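Local coordinates for protein citrate synthase (Metallosphaera sedula, PDB 6ABW) that probably catalyses the condensation of oxaloacetate with acetyl-CoA and water to give citrate and CoA in the tricarboxylic acid cycle, and binds acetyl-CoA, at residues A[146-150]-A[151-155]; A[252-255]-A[256-260]; A[274-278]-A[279-283]; A[294-297]-A[298-302]. One frame throughout, in Å; residues are numbered along the deposited sequence.

The four contacts are local, each joining residues a turn or so apart, and they follow one another along the chain. Interaction 1 closes the C-terminal end of helix 128-151; interaction 2 lies on helix 250-260 near the bound acetyl-CoA; interaction 3 starts helix 278-292 and interaction 4 starts helix 295-315. Interactions 1 and 3 fall on opposite sides of the chain's centre, with their own centres about 33 Å apart, whereas the nearest atoms of interactions 3 and 4 are about 6 Å apart. Helix 295-315 links two of them, since it begins at interaction 4 and its later residues pack on Trp253, Phe254 and Ile258 of interaction 2.

Interaction 1 of 4, residues A[146-150]-A[151-155]; sequences VLRAK and EGKKP
With CG of Arg148 placed anti to its carbonyl carbon (chi1 -71°) and a bend at chi3 (75°), the side chain leaves the last full turn of helix 128-151 and swings its guanidinium against the loop that follows, where it meets Lys153 and Lys154. The group presents its NE-NH1 edge to one backbone oxygen: NE to Lys154 O is 2.8 Å and NH1 to Lys154 O is 2.9 Å, with that oxygen lying close to the guanidinium plane. CD of Lys153 rests over one face, toward the rim, 3.7 Å from Arg148 NH2, the two chains crossing at about a right angle. The helix itself ends in a Schellman motif. Gly152 takes a positive phi of 75°, and Lys153 N returns to Arg148 O at 2.9 Å, while Gly152 N reaches Ala149 O at 3.1 Å from well above the carbonyl plane. Arg148 thus serves the turn twice, through its carbonyl and through its side chain. Nearby, CG of Glu151 lies 3.7 Å from CD1 of Leu147, and its carboxylate goes on to the hydroxyl of Tyr340. Arg148 NH2 also bonds Ser172 O, at the end of helix 164-173. Bonds from three guanidinium nitrogens to neutral carbonyls therefore fix the rotation of the buried group, and probably help carry its charge without a carboxylate among the partners described.

Interaction 2 of 4, residues A[252-255]-A[256-260]; sequences SWFK and RKIIE
Trp253 and Lys257 meet one turn apart on helix 250-260, aliphatic chain over indole. From CB of Trp253, 4.0 Å from Arg256 NH2, the ring system runs out with CG anti to the backbone N (chi1 -178°). One face of its five-membered ring takes Lys257 CG in a CH-pi contact, 3.7 Å from CG to the ring centroid and nearly on the normal. NE1 turns to Glu243 for a hydrogen bond, and at the far rim CZ3 lies 3.8 Å from Ile258 CG1. With an alanine here, Lys257 CG and Ile258 CG1 would probably lose the surface they pack on, and Glu243 its indole donor. Phe254 repeats the theme: Ile258 CB sits over its ring face and Ile259 CD1 approaches CE2 to 3.6 Å. Here the backbone widens into a pi-type turn. Phe254 O accepts from both Ile258 N at 3.0 Å and Ile259 N at 3.1 Å, and Lys255 O takes Glu260 N. Trp253 packs both on helix 233-244, at Gln240 and Ile244, and on helix 295-315, while Phe254 and Ile258 meet the latter, with Phe254 also close to the acetyl-CoA-binding Leu265.

Interaction 3 of 4, residues A[274-278]-A[279-283]; sequences KTYDP and RAKIF
Asp277 and Arg279 form a two-pronged salt bridge across the first turn of helix 278-292. Arg279 NE reaches Asp277 OD1 at 3.0 Å in a nearly straight bond, and Arg279 NH2 reaches Asp277 OD2 at 2.9 Å. Both oxygens use their syn lone pairs, and the carboxylate and guanidinium planes are only 28° apart, so the groups meet edge to edge. From its anti side, somewhat out of plane, OD1 also accepts the backbone N of Arg279 at 2.9 Å, a capping bond from Asp277, which stands at the N-cap position. A chi1 of 177° swings the carboxylate back over the helix start, where it can serve both the amide and the guanidinium. A weak bond from Thr324 N adds to OD2. Replacing Asp277 with an alanine would probably leave the buried guanidinium of Arg279 without its anion and the amide of Arg279 without its cap.

The backbone reinforces the start, Asp277 O accepting from Ala280 N at 2.8 Å. Farther out, the ring of Tyr276 meets Lys281 CG obliquely, 3.8 Å from CD2, while its hydroxyl goes to Glu308. A water links Tyr276 O to Lys281 NZ, and Ile282 CD1 touches Pro278 O at 3.5 Å. Pro278 and Arg279 also pack on Leu40 of strand 39-42. The Arg279 side chain comes within about 4 Å of that of His270, and the two-point grip on the carboxylate probably keeps the arginine in one position beside this predicted active-site histidine.

Interaction 4 of 4, residues A[294-297]-A[298-302]; sequences NSDA and RKYFE
Arg298 N closes the first turn of helix 295-315 on Asn294 O at 2.8 Å, and the ladder then continues residue by residue: Lys299 N to Ser295 O, Tyr300 N to Asp296 O at 3.2 Å, and Phe301 N to Ala297 O at 3.1 Å. Asn294 is the N-cap. Its side chain, with CG anti to the backbone N (chi1 166°), folds back so that OD1 receives Ala297 N at 2.9 Å, in an almost straight bond of 175°. An amide at the start of the helix that has no preceding turn to bond to is thereby satisfied, the usual task of an asparagine at this position. Helix 295-315 follows helix 278-292 directly in the chain, and Phe301 packs back on that helix at Ala287, Lys288 and Ser291. Asp296 lies alongside both Lys299 and Tyr300, pointing the same way. Its OD1 is 3.4 Å from Tyr300 CE2, the carboxylate plane 24° from the ring, and only a long salt bridge of 3.7 Å joins it to Lys299 NZ. The lysine chain, bent at chi3, carries CE over one face of the Tyr300 ring, and NZ makes a further weak bond to Gly245 O. Tyr300 itself stands edge-to-face with Phe238 and with Tyr333. On the exposed side the extended Arg298 chain brings NE to Glu292 OE1 in a salt bridge.

Interaction 1 of 4, residues A[146-150]-A[151-155]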
loop_
_atom_site.group_PDB
_atom_site.type_symbol
_atom_site.label_atom_id
_atom_site.label_comp_id
_atom_site.label_asym_id
_atom_site.label_seq_id
_atom_site.Cartn_x
_atom_site.Cartn_y
_atom_site.Cartn_z
ATOM N N VAL A 146 9.887 10.442 -13.094
ATOM C CA VAL A 146 10.215 10.869 -11.756
ATOM C C VAL A 146 11.587 11.562 -11.762
ATOM O O VAL A 146 11.785 12.638 -11.194
ATOM C CB VAL A 146 10.132 9.663 -10.774
ATOM C CG1 VAL A 146 10.818 9.964 -9.421
ATOM C CG2 VAL A 146 8.681 9.285 -10.508
ATOM N N LEU A 147 12.552 10.984 -12.453
ATOM C CA LEU A 147 13.864 11.608 -12.557
ATOM C C LEU A 147 13.728 12.982 -13.217
ATOM O O LEU A 147 14.315 14.013 -12.739
ATOM C CB LEU A 147 14.825 10.685 -13.326
ATOM C CG LEU A 147 16.076 11.456 -13.866
ATOM C CD1 LEU A 147 16.930 11.857 -12.706
ATOM C CD2 LEU A 147 16.797 10.555 -14.861
ATOM N N ARG A 148 13.002 12.983 -14.330
ATOM C CA ARG A 148 12.930 14.186 -15.134
ATOM C C ARG A 148 12.161 15.334 -14.428
ATOM O O ARG A 148 12.572 16.499 -14.429
ATOM C CB ARG A 148 12.412 13.831 -16.499
ATOM C CG ARG A 148 13.450 13.058 -17.307
ATOM C CD ARG A 148 12.887 12.624 -18.644
ATOM N NE ARG A 148 12.797 13.741 -19.584
ATOM C CZ ARG A 148 13.809 14.203 -20.322
ATOM N NH1 ARG A 148 13.600 15.254 -21.081
ATOM N NH2 ARG A 148 15.049 13.701 -20.244
ATOM N N ALA A 149 11.083 15.007 -13.737
ATOM C CA ALA A 149 10.445 15.957 -12.846
ATOM C C ALA A 149 11.325 16.553 -11.792
ATOM O O ALA A 149 11.337 17.778 -11.571
ATOM C CB ALA A 149 9.189 15.411 -12.234
ATOM N N LYS A 150 12.080 15.698 -11.116
ATOM C CA LYS A 150 12.942 16.164 -10.046
ATOM C C LYS A 150 14.082 17.061 -10.600
ATOM O O LYS A 150 14.481 18.012 -9.931
ATOM C CB LYS A 150 13.463 14.999 -9.220
ATOM C CG LYS A 150 12.389 14.396 -8.331
ATOM C CD LYS A 150 12.908 13.177 -7.544
ATOM C CE LYS A 150 13.815 13.537 -6.373
ATOM N NZ LYS A 150 13.301 14.486 -5.341
ATOM N N GLU A 151 14.508 16.798 -11.803
ATOM C CA GLU A 151 15.538 17.549 -12.474
ATOM C C GLU A 151 14.958 18.809 -13.192
ATOM O O GLU A 151 15.735 19.635 -13.647
ATOM C CB GLU A 151 16.232 16.677 -13.488
ATOM C CG GLU A 151 17.078 15.503 -13.019
ATOM C CD GLU A 151 18.418 15.847 -12.351
ATOM O OE1 GLU A 151 18.446 16.373 -11.174
ATOM O OE2 GLU A 151 19.463 15.494 -12.988
ATOM N N GLY A 152 13.636 18.946 -13.308
ATOM C CA GLY A 152 12.979 20.104 -13.944
ATOM C C GLY A 152 13.102 20.043 -15.447
ATOM O O GLY A 152 13.168 21.069 -16.079
ATOM N N LYS A 153 13.124 18.837 -16.032
ATOM C CA LYS A 153 13.137 18.660 -17.494
ATOM C C LYS A 153 11.761 18.307 -18.015
ATOM O O LYS A 153 10.902 17.783 -17.294
ATOM C CB LYS A 153 14.040 17.511 -17.893
ATOM C CG LYS A 153 15.522 17.727 -17.626
ATOM C CD LYS A 153 16.237 16.442 -18.077
ATOM C CE LYS A 153 17.702 16.598 -18.407
ATOM N NZ LYS A 153 18.375 17.259 -17.271
ATOM N N LYS A 154 11.545 18.523 -19.302
ATOM C CA LYS A 154 10.324 18.155 -19.920
ATOM C C LYS A 154 10.060 16.627 -19.890
ATOM O O LYS A 154 11.019 15.847 -19.949
ATOM C CB LYS A 154 10.433 18.627 -21.386
ATOM C CG LYS A 154 9.146 18.625 -22.151
ATOM C CD LYS A 154 9.114 19.649 -23.314
ATOM C CE LYS A 154 10.387 19.663 -24.154
ATOM N NZ LYS A 154 10.901 18.310 -24.550
ATOM N N PRO A 155 8.778 16.178 -19.821
ATOM C CA PRO A 155 8.544 14.712 -19.808
ATOM C C PRO A 155 9.072 13.960 -21.030
ATOM O O PRO A 155 9.252 14.545 -22.120
ATOM C CB PRO A 155 7.021 14.563 -19.736
ATOM C CG PRO A 155 6.489 15.908 -19.475
ATOM C CD PRO A 155 7.544 16.931 -19.611
#

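Interaction 2 of 4, residues A[252-255]-A[256-260]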
loop_
_atom_site.group_PDB
_atom_site.type_symbol
_atom_site.label_atom_id
_atom_site.label_comp_id
_atom_site.label_asym_id
_atom_site.label_seq_id
_atom_site.Cartn_x
_atom_site.Cartn_y
_atom_site.Cartn_z
ATOM N N SER A 252 41.896 7.048 5.783
ATOM C CA SER A 252 41.609 7.904 6.927
ATOM C C SER A 252 40.143 7.849 7.378
ATOM O O SER A 252 39.880 7.709 8.591
ATOM C CB SER A 252 42.070 9.373 6.677
ATOM O OG SER A 252 41.593 10.230 7.696
ATOM N N TRP A 253 39.210 7.923 6.423
ATOM C CA TRP A 253 37.821 7.768 6.720
ATOM C C TRP A 253 37.550 6.407 7.406
ATOM O O TRP A 253 36.795 6.346 8.377
ATOM C CB TRP A 253 37.001 7.914 5.464
ATOM C CG TRP A 253 35.518 7.827 5.632
ATOM C CD1 TRP A 253 34.638 8.871 5.722
ATOM C CD2 TRP A 253 34.731 6.623 5.635
ATOM N NE1 TRP A 253 33.357 8.383 5.874
ATOM C CE2 TRP A 253 33.392 7.008 5.795
ATOM C CE3 TRP A 253 35.045 5.235 5.533
ATOM C CZ2 TRP A 253 32.349 6.088 5.815
ATOM C CZ3 TRP A 253 34.001 4.317 5.570
ATOM C CH2 TRP A 253 32.665 4.733 5.736
ATOM N N PHE A 254 38.134 5.376 6.861
ATOM C CA PHE A 254 37.916 3.986 7.388
ATOM C C PHE A 254 38.505 3.923 8.811
ATOM O O PHE A 254 37.841 3.411 9.721
ATOM C CB PHE A 254 38.595 2.949 6.508
ATOM C CG PHE A 254 38.259 1.510 6.863
ATOM C CD1 PHE A 254 37.121 0.878 6.372
ATOM C CD2 PHE A 254 39.119 0.760 7.619
ATOM C CE1 PHE A 254 36.832 -0.487 6.719
ATOM C CE2 PHE A 254 38.861 -0.581 7.905
ATOM C CZ PHE A 254 37.708 -1.192 7.468
ATOM N N LYS A 255 39.718 4.460 9.008
ATOM C CA LYS A 255 40.313 4.524 10.389
ATOM C C LYS A 255 39.421 5.229 11.414
ATOM O O LYS A 255 39.120 4.713 12.522
ATOM C CB LYS A 255 41.718 5.103 10.321
ATOM C CG LYS A 255 42.454 5.182 11.678
ATOM C CD LYS A 255 42.432 3.866 12.454
ATOM C CE LYS A 255 43.197 3.960 13.785
ATOM N NZ LYS A 255 44.631 3.807 13.544
ATOM N N ARG A 256 38.906 6.385 11.030
ATOM C CA ARG A 256 38.084 7.209 11.901
ATOM C C ARG A 256 36.667 6.666 12.144
ATOM O O ARG A 256 36.265 6.500 13.277
ATOM C CB ARG A 256 38.111 8.676 11.358
ATOM C CG ARG A 256 39.572 9.275 11.245
ATOM C CD ARG A 256 39.723 10.541 10.360
ATOM N NE ARG A 256 38.418 11.154 10.138
ATOM C CZ ARG A 256 37.765 11.255 8.963
ATOM N NH1 ARG A 256 36.529 11.745 8.961
ATOM N NH2 ARG A 256 38.321 10.933 7.787
ATOM N N LYS A 257 35.906 6.327 11.091
ATOM C CA LYS A 257 34.518 5.971 11.193
ATOM C C LYS A 257 34.288 4.497 11.564
ATOM O O LYS A 257 33.346 4.192 12.287
ATOM C CB LYS A 257 33.760 6.276 9.909
ATOM C CG LYS A 257 33.900 7.709 9.410
ATOM C CD LYS A 257 33.089 8.713 10.218
ATOM C CE LYS A 257 33.420 10.152 9.809
ATOM N NZ LYS A 257 32.805 11.123 10.761
ATOM N N ILE A 258 35.102 3.617 10.985
ATOM C CA ILE A 258 34.927 2.166 11.116
ATOM C C ILE A 258 35.781 1.566 12.246
ATOM O O ILE A 258 35.235 0.865 13.101
ATOM C CB ILE A 258 35.198 1.428 9.766
ATOM C CG1 ILE A 258 34.335 2.040 8.641
ATOM C CG2 ILE A 258 34.948 -0.072 9.910
ATOM C CD1 ILE A 258 32.836 2.076 8.864
ATOM N N ILE A 259 37.079 1.782 12.213
ATOM C CA ILE A 259 37.992 1.177 13.187
ATOM C C ILE A 259 37.760 1.856 14.560
ATOM O O ILE A 259 37.581 1.145 15.541
ATOM C CB ILE A 259 39.463 1.205 12.758
ATOM C CG1 ILE A 259 39.730 0.453 11.449
ATOM C CG2 ILE A 259 40.421 0.649 13.842
ATOM C CD1 ILE A 259 39.264 -0.993 11.499
ATOM N N GLU A 260 37.724 3.195 14.626
ATOM C CA GLU A 260 37.636 3.933 15.926
ATOM C C GLU A 260 36.221 4.155 16.350
ATOM O O GLU A 260 35.870 3.881 17.490
ATOM C CB GLU A 260 38.455 5.233 15.843
ATOM C CG GLU A 260 39.933 5.017 15.485
ATOM C CD GLU A 260 40.778 4.252 16.547
ATOM O OE1 GLU A 260 40.624 4.588 17.744
ATOM O OE2 GLU A 260 41.631 3.351 16.214
#

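Interaction 3 of 4, residues A[274-278]-A[279-283]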
loop_
_atom_site.group_PDB
_atom_site.type_symbol
_atom_site.label_atom_id
_atom_site.label_comp_id
_atom_site.label_asym_id
_atom_site.label_seq_id
_atom_site.Cartn_x
_atom_site.Cartn_y
_atom_site.Cartn_z
ATOM N N LYS A 274 26.639 -15.756 3.726
ATOM C CA LYS A 274 27.805 -15.743 4.605
ATOM C C LYS A 274 29.093 -15.711 3.768
ATOM O O LYS A 274 30.178 -15.931 4.278
ATOM C CB LYS A 274 27.724 -16.934 5.574
ATOM C CG LYS A 274 26.443 -16.959 6.443
ATOM C CD LYS A 274 26.226 -15.636 7.184
ATOM C CE LYS A 274 24.848 -15.453 7.839
ATOM N NZ LYS A 274 24.639 -13.974 8.085
ATOM N N THR A 275 28.966 -15.316 2.500
ATOM C CA THR A 275 30.000 -15.240 1.493
ATOM C C THR A 275 29.749 -13.878 0.823
ATOM O O THR A 275 28.760 -13.168 1.230
ATOM C CB THR A 275 29.751 -16.285 0.387
ATOM O OG1 THR A 275 28.431 -16.107 -0.174
ATOM C CG2 THR A 275 29.757 -17.685 0.950
ATOM N N TYR A 276 30.571 -13.519 -0.167
ATOM C CA TYR A 276 30.161 -12.446 -1.105
ATOM C C TYR A 276 28.729 -12.739 -1.646
ATOM O O TYR A 276 28.364 -13.863 -1.963
ATOM C CB TYR A 276 31.073 -12.351 -2.337
ATOM C CG TYR A 276 32.219 -11.345 -2.304
ATOM C CD1 TYR A 276 33.297 -11.589 -1.466
ATOM C CD2 TYR A 276 32.256 -10.224 -3.145
ATOM C CE1 TYR A 276 34.387 -10.755 -1.457
ATOM C CE2 TYR A 276 33.327 -9.353 -3.119
ATOM C CZ TYR A 276 34.390 -9.633 -2.249
ATOM O OH TYR A 276 35.516 -8.892 -2.082
ATOM N N ASP A 277 27.923 -11.699 -1.730
ATOM C CA ASP A 277 26.608 -11.801 -2.368
ATOM C C ASP A 277 26.920 -11.968 -3.845
ATOM O O ASP A 277 27.654 -11.166 -4.425
ATOM C CB ASP A 277 25.889 -10.498 -2.023
ATOM C CG ASP A 277 24.541 -10.330 -2.622
ATOM O OD1 ASP A 277 24.196 -10.948 -3.675
ATOM O OD2 ASP A 277 23.782 -9.574 -1.928
ATOM N N PRO A 278 26.370 -13.018 -4.490
ATOM C CA PRO A 278 26.674 -13.208 -5.926
ATOM C C PRO A 278 26.345 -12.009 -6.769
ATOM O O PRO A 278 26.993 -11.784 -7.815
ATOM C CB PRO A 278 25.851 -14.405 -6.316
ATOM C CG PRO A 278 24.818 -14.569 -5.280
ATOM C CD PRO A 278 25.395 -13.992 -3.986
ATOM N N ARG A 279 25.360 -11.210 -6.322
ATOM C CA ARG A 279 25.063 -9.996 -7.086
ATOM C C ARG A 279 26.136 -8.932 -7.042
ATOM O O ARG A 279 26.271 -8.141 -7.999
ATOM C CB ARG A 279 23.705 -9.362 -6.666
ATOM C CG ARG A 279 22.567 -10.332 -6.862
ATOM C CD ARG A 279 21.314 -9.923 -6.123
ATOM N NE ARG A 279 21.526 -10.032 -4.679
ATOM C CZ ARG A 279 20.655 -9.617 -3.761
ATOM N NH1 ARG A 279 19.481 -9.133 -4.094
ATOM N NH2 ARG A 279 20.961 -9.626 -2.480
ATOM N N ALA A 280 26.908 -8.900 -5.946
ATOM C CA ALA A 280 27.869 -7.834 -5.730
ATOM C C ALA A 280 29.004 -7.974 -6.713
ATOM O O ALA A 280 29.463 -6.976 -7.212
ATOM C CB ALA A 280 28.411 -7.899 -4.303
ATOM N N LYS A 281 29.459 -9.186 -7.007
ATOM C CA LYS A 281 30.518 -9.375 -7.959
ATOM C C LYS A 281 30.124 -8.939 -9.382
ATOM O O LYS A 281 30.950 -8.451 -10.185
ATOM C CB LYS A 281 30.878 -10.863 -7.990
ATOM C CG LYS A 281 31.444 -11.329 -6.681
ATOM C CD LYS A 281 31.822 -12.800 -6.702
ATOM C CE LYS A 281 30.620 -13.700 -6.664
ATOM N NZ LYS A 281 30.691 -14.689 -5.544
ATOM N N ILE A 282 28.842 -9.096 -9.685
ATOM C CA ILE A 282 28.364 -8.740 -11.012
ATOM C C ILE A 282 28.204 -7.241 -11.098
ATOM O O ILE A 282 28.654 -6.616 -12.097
ATOM C CB ILE A 282 27.090 -9.511 -11.361
ATOM C CG1 ILE A 282 27.347 -10.985 -11.250
ATOM C CG2 ILE A 282 26.677 -9.151 -12.775
ATOM C CD1 ILE A 282 26.142 -11.884 -11.202
ATOM N N PHE A 283 27.570 -6.625 -10.093
ATOM C CA PHE A 283 27.542 -5.131 -10.106
ATOM C C PHE A 283 28.982 -4.562 -10.241
ATOM O O PHE A 283 29.216 -3.597 -11.005
ATOM C CB PHE A 283 26.901 -4.587 -8.856
ATOM C CG PHE A 283 25.415 -4.486 -8.922
ATOM C CD1 PHE A 283 24.821 -3.599 -9.798
ATOM C CD2 PHE A 283 24.602 -5.261 -8.145
ATOM C CE1 PHE A 283 23.442 -3.477 -9.893
ATOM C CE2 PHE A 283 23.233 -5.148 -8.220
ATOM C CZ PHE A 283 22.635 -4.251 -9.124
HETATM O O HOH W 1 28.825 -15.564 -4.051
#

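Interaction 4 of 4, residues A[294-297]-A[298-302]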
loop_
_atom_site.group_PDB
_atom_site.type_symbol
_atom_site.label_atom_id
_atom_site.label_comp_id
_atom_site.label_asym_id
_atom_site.label_seq_id
_atom_site.Cartn_x
_atom_site.Cartn_y
_atom_site.Cartn_z
ATOM N N ASN A 294 33.929 8.596 -17.117
ATOM C CA ASN A 294 33.721 9.911 -16.511
ATOM C C ASN A 294 34.563 9.989 -15.222
ATOM O O ASN A 294 34.472 9.112 -14.368
ATOM C CB ASN A 294 32.251 10.116 -16.207
ATOM C CG ASN A 294 32.017 11.295 -15.292
ATOM O OD1 ASN A 294 31.763 11.151 -14.089
ATOM N ND2 ASN A 294 32.144 12.483 -15.850
ATOM N N SER A 295 35.360 11.036 -15.062
ATOM C CA SER A 295 36.313 11.083 -13.950
ATOM C C SER A 295 35.635 11.197 -12.564
ATOM O O SER A 295 36.184 10.723 -11.563
ATOM C CB SER A 295 37.328 12.176 -14.174
ATOM O OG SER A 295 36.703 13.403 -13.931
ATOM N N ASP A 296 34.424 11.754 -12.493
ATOM C CA ASP A 296 33.654 11.745 -11.236
ATOM C C ASP A 296 33.196 10.292 -10.831
ATOM O O ASP A 296 33.439 9.807 -9.711
ATOM C CB ASP A 296 32.442 12.657 -11.335
ATOM C CG ASP A 296 32.214 13.441 -10.066
ATOM O OD1 ASP A 296 32.453 12.908 -8.964
ATOM O OD2 ASP A 296 31.828 14.620 -10.171
ATOM N N ALA A 297 32.529 9.632 -11.772
ATOM C CA ALA A 297 32.159 8.236 -11.628
ATOM C C ALA A 297 33.367 7.358 -11.334
ATOM O O ALA A 297 33.293 6.449 -10.513
ATOM C CB ALA A 297 31.413 7.733 -12.856
ATOM N N ARG A 298 34.497 7.659 -11.969
ATOM C CA ARG A 298 35.726 6.854 -11.815
ATOM C C ARG A 298 36.241 6.977 -10.378
ATOM O O ARG A 298 36.662 5.994 -9.788
ATOM C CB ARG A 298 36.809 7.339 -12.798
ATOM C CG ARG A 298 38.007 6.400 -12.902
ATOM C CD ARG A 298 39.168 7.116 -13.595
ATOM N NE ARG A 298 40.197 6.192 -14.079
ATOM C CZ ARG A 298 41.409 6.544 -14.549
ATOM N NH1 ARG A 298 42.251 5.601 -14.967
ATOM N NH2 ARG A 298 41.800 7.824 -14.599
ATOM N N LYS A 299 36.211 8.191 -9.845
ATOM C CA LYS A 299 36.639 8.486 -8.515
ATOM C C LYS A 299 35.854 7.647 -7.477
ATOM O O LYS A 299 36.453 7.048 -6.533
ATOM C CB LYS A 299 36.432 9.990 -8.324
ATOM C CG LYS A 299 36.966 10.641 -7.102
ATOM C CD LYS A 299 36.534 12.111 -7.039
ATOM C CE LYS A 299 35.030 12.260 -6.741
ATOM N NZ LYS A 299 34.703 13.578 -6.105
ATOM N N TYR A 300 34.528 7.588 -7.647
ATOM C CA TYR A 300 33.673 6.809 -6.725
ATOM C C TYR A 300 33.935 5.324 -6.813
ATOM O O TYR A 300 33.932 4.673 -5.791
ATOM C CB TYR A 300 32.197 7.202 -6.922
ATOM C CG TYR A 300 31.904 8.614 -6.462
ATOM C CD1 TYR A 300 32.387 9.120 -5.236
ATOM C CD2 TYR A 300 31.208 9.485 -7.273
ATOM C CE1 TYR A 300 32.136 10.429 -4.839
ATOM C CE2 TYR A 300 30.920 10.786 -6.862
ATOM C CZ TYR A 300 31.353 11.233 -5.624
ATOM O OH TYR A 300 31.085 12.504 -5.172
ATOM N N PHE A 301 34.189 4.800 -7.990
ATOM C CA PHE A 301 34.508 3.415 -8.223
ATOM C C PHE A 301 35.835 3.096 -7.531
ATOM O O PHE A 301 35.933 2.122 -6.820
ATOM C CB PHE A 301 34.597 3.025 -9.710
ATOM C CG PHE A 301 35.059 1.615 -9.926
ATOM C CD1 PHE A 301 34.215 0.547 -9.669
ATOM C CD2 PHE A 301 36.365 1.337 -10.319
ATOM C CE1 PHE A 301 34.605 -0.784 -9.852
ATOM C CE2 PHE A 301 36.805 -0.005 -10.432
ATOM C CZ PHE A 301 35.917 -1.060 -10.218
ATOM N N GLU A 302 36.793 4.023 -7.638
ATOM C CA GLU A 302 38.114 3.841 -6.990
ATOM C C GLU A 302 37.998 3.892 -5.501
ATOM O O GLU A 302 38.622 3.119 -4.818
ATOM C CB GLU A 302 39.114 4.899 -7.486
ATOM C CG GLU A 302 39.423 4.672 -8.969
ATOM C CD GLU A 302 40.545 5.557 -9.539
ATOM O OE1 GLU A 302 41.119 6.372 -8.752
ATOM O OE2 GLU A 302 40.834 5.438 -10.784
#